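Local coordinates for protein monomethylamine methyltransferase mtmB1 (Methanosarcina barkeri, PDB 1TV4) that transfers the methyl group of monomethylamine to the corrinoid cofactor of its partner protein, a step in methanogenesis from methylamine, at residues Ala122-Gln127 with Glu362-Val367; Glu229-Asn234 with Met257-Pro262. All coordinates share one frame; numbering follows the deposited sequence. Where two conformers were deposited one is given.

Contact 1 of 2, residues Ala122-Gln127 with Glu362-Val367; sequences AKPIVQ and EILSGV. With BG3 (3-methyl-5-sulfo-pyrrolidine-2-carboxylic acid), chain L; SO4 (sulfate ion), chain K.
Pro124 and Leu364 meet at a slant, with CG of Pro124 3.8 Å from CD1 of Leu364. Leu364 has CG beside its backbone N (chi1 -52°), which swings the isobutyl group back toward the proline. Val126 points to the same face of the sheet as Leu364. Helices 343-358 and 380-393 cover this outer face.

Ile125, Ile363, Gln127 and Ser365 point to the other face, into the barrel. Ile363 spans two neighbours. Its CG1 lies 3.9 Å from CB of Ile125, and its CG2 lies 3.8 Å from CB of Gln127. Trp293 packs on Ile363 and Gln127 from the barrel interior. Gln127 is extended, with CG anti to the backbone N (chi1 -178°). This carries OE1 to 3.0 Å from OG of Ser365, while NE2 bonds to Thr155. OG of Ser365 also lies 2.8 Å from O1 of BG3. The hydroxyl has one proton for these two acceptors.

Backbone hydrogen bonds of a parallel pair set the register. N of Ile125 donates to O of Glu362 (2.8 Å), and N of Gln127 to O of Leu364 (2.7 Å). Leu364 and Gly366 donate back to Ile125 and Gln127.

The chemistry thus changes along the inner face. It is apolar at the isoleucines and polar at the ligand end, where Gln127, in the second shell, probably helps to orient Ser365, which touches the ligand.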
loop_
_atom_site.group_PDB
_atom_site.type_symbol
_atom_site.label_atom_id
_atom_site.label_comp_id
_atom_site.label_asym_id
_atom_site.label_seq_id
_atom_site.Cartn_x
_atom_site.Cartn_y
_atom_site.Cartn_z
ATOM N N ALA A 122 -12.574 -33.845 2.031
ATOM C CA ALA A 122 -11.678 -32.708 2.212
ATOM C C ALA A 122 -11.341 -32.557 3.689
ATOM O O ALA A 122 -12.163 -32.856 4.555
ATOM C CB ALA A 122 -12.333 -31.438 1.695
ATOM N N LYS A 123 -10.132 -32.092 3.974
ATOM C CA LYS A 123 -9.693 -31.899 5.351
ATOM C C LYS A 123 -10.039 -30.483 5.804
ATOM O O LYS A 123 -9.935 -29.531 5.031
ATOM C CB LYS A 123 -8.182 -32.115 5.439
ATOM C CG LYS A 123 -7.578 -31.948 6.818
ATOM C CD LYS A 123 -6.055 -31.983 6.714
ATOM C CE LYS A 123 -5.384 -31.952 8.079
ATOM N NZ LYS A 123 -3.897 -31.949 7.944
ATOM N N PRO A 124 -10.474 -30.326 7.062
ATOM C CA PRO A 124 -10.809 -28.981 7.536
ATOM C C PRO A 124 -9.557 -28.138 7.767
ATOM O O PRO A 124 -8.439 -28.658 7.802
ATOM C CB PRO A 124 -11.576 -29.253 8.830
ATOM C CG PRO A 124 -10.944 -30.517 9.329
ATOM C CD PRO A 124 -10.845 -31.342 8.063
ATOM N N ILE A 125 -9.749 -26.833 7.908
ATOM C CA ILE A 125 -8.645 -25.920 8.162
ATOM C C ILE A 125 -8.238 -26.117 9.617
ATOM O O ILE A 125 -9.093 -26.178 10.504
ATOM C CB ILE A 125 -9.080 -24.449 7.949
ATOM C CG1 ILE A 125 -9.407 -24.209 6.473
ATOM C CG2 ILE A 125 -7.988 -23.500 8.423
ATOM C CD1 ILE A 125 -8.237 -24.443 5.531
ATOM N N VAL A 126 -6.935 -26.223 9.853
ATOM C CA VAL A 126 -6.406 -26.417 11.198
ATOM C C VAL A 126 -5.926 -25.091 11.779
ATOM O O VAL A 126 -4.921 -24.529 11.335
ATOM C CB VAL A 126 -5.222 -27.418 11.193
ATOM C CG1 VAL A 126 -4.661 -27.578 12.603
ATOM C CG2 VAL A 126 -5.684 -28.762 10.647
ATOM N N GLN A 127 -6.664 -24.585 12.762
ATOM C CA GLN A 127 -6.320 -23.332 13.422
ATOM C C GLN A 127 -5.707 -23.703 14.766
ATOM O O GLN A 127 -6.421 -23.988 15.726
ATOM C CB GLN A 127 -7.578 -22.479 13.616
ATOM C CG GLN A 127 -7.334 -21.124 14.263
ATOM C CD GLN A 127 -8.473 -20.157 14.007
ATOM O OE1 GLN A 127 -9.434 -20.072 14.781
ATOM N NE2 GLN A 127 -8.384 -19.436 12.902
ATOM N N GLU A 362 -15.649 -26.607 9.217
ATOM C CA GLU A 362 -14.717 -26.051 8.235
ATOM C C GLU A 362 -13.378 -25.734 8.888
ATOM O O GLU A 362 -12.333 -25.773 8.233
ATOM C CB GLU A 362 -15.265 -24.759 7.623
ATOM C CG GLU A 362 -16.331 -24.930 6.547
ATOM C CD GLU A 362 -17.626 -25.506 7.079
ATOM O OE1 GLU A 362 -18.086 -25.067 8.157
ATOM O OE2 GLU A 362 -18.193 -26.389 6.402
ATOM N N ILE A 363 -13.420 -25.419 10.180
ATOM C CA ILE A 363 -12.224 -25.046 10.924
ATOM C C ILE A 363 -12.158 -25.692 12.305
ATOM O O ILE A 363 -13.165 -25.772 13.007
ATOM C CB ILE A 363 -12.179 -23.512 11.128
ATOM C CG1 ILE A 363 -12.167 -22.800 9.771
ATOM C CG2 ILE A 363 -10.963 -23.127 11.957
ATOM C CD1 ILE A 363 -12.393 -21.302 9.871
ATOM N N LEU A 364 -10.970 -26.158 12.680
ATOM C CA LEU A 364 -10.746 -26.752 13.996
ATOM C C LEU A 364 -9.857 -25.754 14.736
ATOM O O LEU A 364 -8.748 -25.469 14.292
ATOM C CB LEU A 364 -10.019 -28.093 13.863
ATOM C CG LEU A 364 -10.641 -29.102 12.897
ATOM C CD1 LEU A 364 -9.891 -30.425 13.000
ATOM C CD2 LEU A 364 -12.113 -29.292 13.230
ATOM N N SER A 365 -10.334 -25.220 15.857
ATOM C CA SER A 365 -9.565 -24.235 16.616
ATOM C C SER A 365 -9.137 -24.786 17.978
ATOM O O SER A 365 -9.943 -24.860 18.908
ATOM C CB SER A 365 -10.403 -22.964 16.802
ATOM O OG SER A 365 -9.610 -21.863 17.215
ATOM N N GLY A 366 -7.866 -25.167 18.089
ATOM C CA GLY A 366 -7.360 -25.719 19.338
ATOM C C GLY A 366 -5.855 -25.577 19.462
ATOM O O GLY A 366 -5.212 -25.077 18.540
ATOM N N VAL A 367 -5.267 -26.059 20.560
ATOM C CA VAL A 367 -5.985 -26.747 21.634
ATOM C C VAL A 367 -5.754 -26.066 22.985
ATOM O O VAL A 367 -4.616 -25.812 23.373
ATOM C CB VAL A 367 -5.506 -28.224 21.737
ATOM C CG1 VAL A 367 -6.218 -28.939 22.882
ATOM C CG2 VAL A 367 -5.753 -28.941 20.415
HETATM C C1 BG3 L . -11.107 -19.317 19.806
HETATM C C2 BG3 L . -11.320 -19.017 21.328
HETATM C C3 BG3 L . -10.529 -17.906 21.954
HETATM C C4 BG3 L . -11.078 -17.972 23.350
HETATM C C5 BG3 L . -12.575 -17.993 22.901
HETATM C C6 BG3 L . -9.076 -18.179 21.997
HETATM O O1 BG3 L . -10.749 -20.421 19.391
HETATM N N1 BG3 L . -12.737 -18.709 21.571
HETATM S S1 BG3 L . -13.603 -18.758 24.158
HETATM O O2 BG3 L . -13.410 -18.017 25.419
HETATM O O3 BG3 L . -14.997 -18.735 23.688
HETATM O O4 BG3 L . -13.139 -20.142 24.355
HETATM S S SO4 K . -7.757 -31.490 1.011
HETATM O O1 SO4 K . -7.680 -31.011 -0.382
HETATM O O2 SO4 K . -8.809 -30.747 1.725
HETATM O O3 SO4 K . -8.072 -32.930 1.021
HETATM O O4 SO4 K . -6.462 -31.266 1.677
#

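Contact 2 of 2, residues Glu229-Asn234 with Met257-Pro262; sequences EVSQLN and MDEQMP. With BG3 (3-methyl-5-sulfo-pyrrolidine-2-carboxylic acid), chain L.
Val230 and Gln232 zip onto the strand of Met257 and Glu259 through the backbone hydrogen bonds of a parallel pair. N of Val230 donates to O of Met257 (3.1 Å), and N of Glu259 to O of Val230 (2.9 Å). N of Gln232 then reaches O of Glu259 (2.8 Å) almost straight.

Side-chain bonds extend the pairing. Gln232 has CG beside the backbone N (chi1 -72°) and then runs extended, which carries NE2 across to OD2 of Asp258 (2.8 Å), on the syn side of the carboxylate. The amide and carboxylate planes are turned 55° apart. Asp258 is also gripped by His294 and Ser289, and the Gln232 amide by Asn284 and the carbonyl of Thr281. An alanine at Gln232 has no amide, and is likely to leave OD2 of Asp258 without this N-H and the carbonyl of Thr281 without its donor. Further on, ND2 of Asn234 meets O of Met261 (2.7 Å) from above the carbonyl plane. OG of Ser231 lies 3.0 Å from OE1 of Glu259 in one of two conformers.

One water bridges the loops. It accepts from N of Met261 and lies within bonding distance of O of Gln232 and OD1 of Asn234.

In one of two conformers of Glu229, OE2 accepts from N1 of BG3 (2.8 Å), and OE1 turns to Lys202.

Two adjacent parallel strands joined through helix 240-251 form a beta-alpha-beta unit of a TIM barrel. Its pocket residues gather at the C-terminal strand ends, the usual active-site end of this fold.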
loop_
_atom_site.group_PDB
_atom_site.type_symbol
_atom_site.label_atom_id
_atom_site.label_comp_id
_atom_site.label_asym_id
_atom_site.label_seq_id
_atom_site.Cartn_x
_atom_site.Cartn_y
_atom_site.Cartn_z
ATOM N N GLU A 229 -12.999 -12.096 16.495
ATOM C CA GLU A 229 -13.913 -12.719 17.438
ATOM C C GLU A 229 -14.869 -11.806 18.199
ATOM O O GLU A 229 -14.485 -10.753 18.705
ATOM C CB GLU A 229 -13.095 -13.549 18.430
ATOM C CG GLU A 229 -13.903 -14.251 19.501
ATOM C CD GLU A 229 -13.211 -15.503 20.009
ATOM O OE1 GLU A 229 -11.969 -15.478 20.162
ATOM O OE2 GLU A 229 -13.910 -16.512 20.258
ATOM N N VAL A 230 -16.125 -12.236 18.268
ATOM C CA VAL A 230 -17.164 -11.518 18.992
ATOM C C VAL A 230 -17.862 -12.671 19.719
ATOM O O VAL A 230 -18.163 -13.699 19.114
ATOM C CB VAL A 230 -18.150 -10.766 18.061
ATOM C CG1 VAL A 230 -18.845 -11.718 17.123
ATOM C CG2 VAL A 230 -19.167 -10.009 18.919
ATOM N N SER A 231 -18.089 -12.523 21.020
ATOM C CA SER A 231 -18.700 -13.606 21.783
ATOM C C SER A 231 -20.144 -13.435 22.213
ATOM O O SER A 231 -20.521 -12.404 22.768
ATOM C CB SER A 231 -17.870 -13.894 23.035
ATOM O OG SER A 231 -16.628 -14.479 22.703
ATOM N N GLN A 232 -20.947 -14.462 21.953
ATOM C CA GLN A 232 -22.340 -14.461 22.374
ATOM C C GLN A 232 -22.305 -14.975 23.811
ATOM O O GLN A 232 -21.335 -15.618 24.214
ATOM C CB GLN A 232 -23.169 -15.427 21.535
ATOM C CG GLN A 232 -23.444 -14.990 20.112
ATOM C CD GLN A 232 -24.501 -15.861 19.473
ATOM O OE1 GLN A 232 -25.614 -15.975 19.991
ATOM N NE2 GLN A 232 -24.161 -16.489 18.351
ATOM N N LEU A 233 -23.357 -14.706 24.574
ATOM C CA LEU A 233 -23.414 -15.156 25.960
ATOM C C LEU A 233 -24.284 -16.411 26.085
ATOM O O LEU A 233 -24.754 -16.947 25.080
ATOM C CB LEU A 233 -23.951 -14.025 26.841
ATOM C CG LEU A 233 -23.126 -12.735 26.752
ATOM C CD1 LEU A 233 -23.748 -11.655 27.628
ATOM C CD2 LEU A 233 -21.690 -13.010 27.185
ATOM N N ASN A 234 -24.494 -16.878 27.316
ATOM C CA ASN A 234 -25.286 -18.089 27.554
ATOM C C ASN A 234 -26.598 -17.805 28.285
ATOM O O ASN A 234 -26.566 -17.244 29.378
ATOM C CB ASN A 234 -24.481 -19.080 28.397
ATOM C CG ASN A 234 -23.203 -19.527 27.717
ATOM O OD1 ASN A 234 -22.250 -18.756 27.579
ATOM N ND2 ASN A 234 -23.179 -20.778 27.282
ATOM N N MET A 257 -15.810 -13.653 13.152
ATOM C CA MET A 257 -16.039 -14.976 13.711
ATOM C C MET A 257 -16.861 -14.827 14.989
ATOM O O MET A 257 -16.343 -14.404 16.022
ATOM C CB MET A 257 -14.727 -15.680 14.057
ATOM C CG MET A 257 -14.947 -17.081 14.639
ATOM S SD MET A 257 -13.561 -17.688 15.619
ATOM C CE MET A 257 -13.902 -16.870 17.183
ATOM N N ASP A 258 -18.144 -15.158 14.899
ATOM C CA ASP A 258 -19.049 -15.099 16.045
ATOM C C ASP A 258 -18.870 -16.422 16.783
ATOM O O ASP A 258 -18.814 -17.477 16.162
ATOM C CB ASP A 258 -20.492 -14.959 15.555
ATOM C CG ASP A 258 -21.513 -15.202 16.656
ATOM O OD1 ASP A 258 -22.056 -14.217 17.199
ATOM O OD2 ASP A 258 -21.767 -16.380 16.977
ATOM N N GLU A 259 -18.766 -16.359 18.110
ATOM C CA GLU A 259 -18.576 -17.559 18.930
ATOM C C GLU A 259 -19.651 -17.696 20.005
ATOM O O GLU A 259 -20.173 -16.703 20.502
ATOM C CB GLU A 259 -17.191 -17.513 19.598
ATOM C CG GLU A 259 -16.848 -18.670 20.560
ATOM C CD GLU A 259 -17.426 -18.490 21.966
ATOM O OE1 GLU A 259 -17.462 -17.338 22.451
ATOM O OE2 GLU A 259 -17.823 -19.497 22.593
ATOM N N GLN A 260 -19.987 -18.937 20.342
ATOM C CA GLN A 260 -20.962 -19.212 21.394
ATOM C C GLN A 260 -20.632 -20.616 21.877
ATOM O O GLN A 260 -20.414 -21.524 21.075
ATOM C CB GLN A 260 -22.404 -19.139 20.873
ATOM C CG GLN A 260 -23.445 -18.821 21.971
ATOM C CD GLN A 260 -23.930 -20.049 22.731
ATOM O OE1 GLN A 260 -24.203 -19.985 23.936
ATOM N NE2 GLN A 260 -24.062 -21.166 22.027
ATOM N N MET A 261 -20.574 -20.793 23.190
ATOM C CA MET A 261 -20.264 -22.094 23.761
ATOM C C MET A 261 -21.404 -22.545 24.669
ATOM O O MET A 261 -21.399 -22.280 25.873
ATOM C CB MET A 261 -18.938 -22.018 24.528
ATOM C CG MET A 261 -18.811 -20.836 25.477
ATOM S SD MET A 261 -17.122 -20.632 26.118
ATOM C CE MET A 261 -17.013 -21.993 27.267
ATOM N N PRO A 262 -22.408 -23.226 24.090
ATOM C CA PRO A 262 -23.565 -23.711 24.847
ATOM C C PRO A 262 -23.117 -24.683 25.929
ATOM O O PRO A 262 -22.246 -25.520 25.705
ATOM C CB PRO A 262 -24.440 -24.349 23.769
ATOM C CG PRO A 262 -23.440 -24.837 22.761
ATOM C CD PRO A 262 -22.457 -23.686 22.688
HETATM C C1 BG3 L . -11.107 -19.317 19.806
HETATM C C2 BG3 L . -11.320 -19.017 21.328
HETATM C C3 BG3 L . -10.529 -17.906 21.954
HETATM C C4 BG3 L . -11.078 -17.972 23.350
HETATM C C5 BG3 L . -12.575 -17.993 22.901
HETATM C C6 BG3 L . -9.076 -18.179 21.997
HETATM O O1 BG3 L . -10.749 -20.421 19.391
HETATM N N1 BG3 L . -12.737 -18.709 21.571
HETATM S S1 BG3 L . -13.603 -18.758 24.158
HETATM O O2 BG3 L . -13.410 -18.017 25.419
HETATM O O3 BG3 L . -14.997 -18.735 23.688
HETATM O O4 BG3 L . -13.139 -20.142 24.355
HETATM O O HOH W 1 -21.306 -18.480 24.894
#

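Both contacts join neighbouring parallel strands of one barrel sheet. Their centres are about 18 Å apart. The nearest atoms come to about 5 Å without touching. Along the chain, 122-127 comes first, then both segments of contact 2, then 362-367, so the whole of contact 2 falls between the two segments of contact 1. Contact 2 pairs consecutive strands of the barrel. Contact 1 pairs the early strand 125-128 with the late strand 363-366 and so closes the barrel. Strand 293-300 packs against residues of both. BG3 lies between them. Its pocket is lined by Ser365 from contact 1 and by Glu229, Glu259 and Met261 from contact 2. The closed barrel thus brings sequence-distant residues round one pocket.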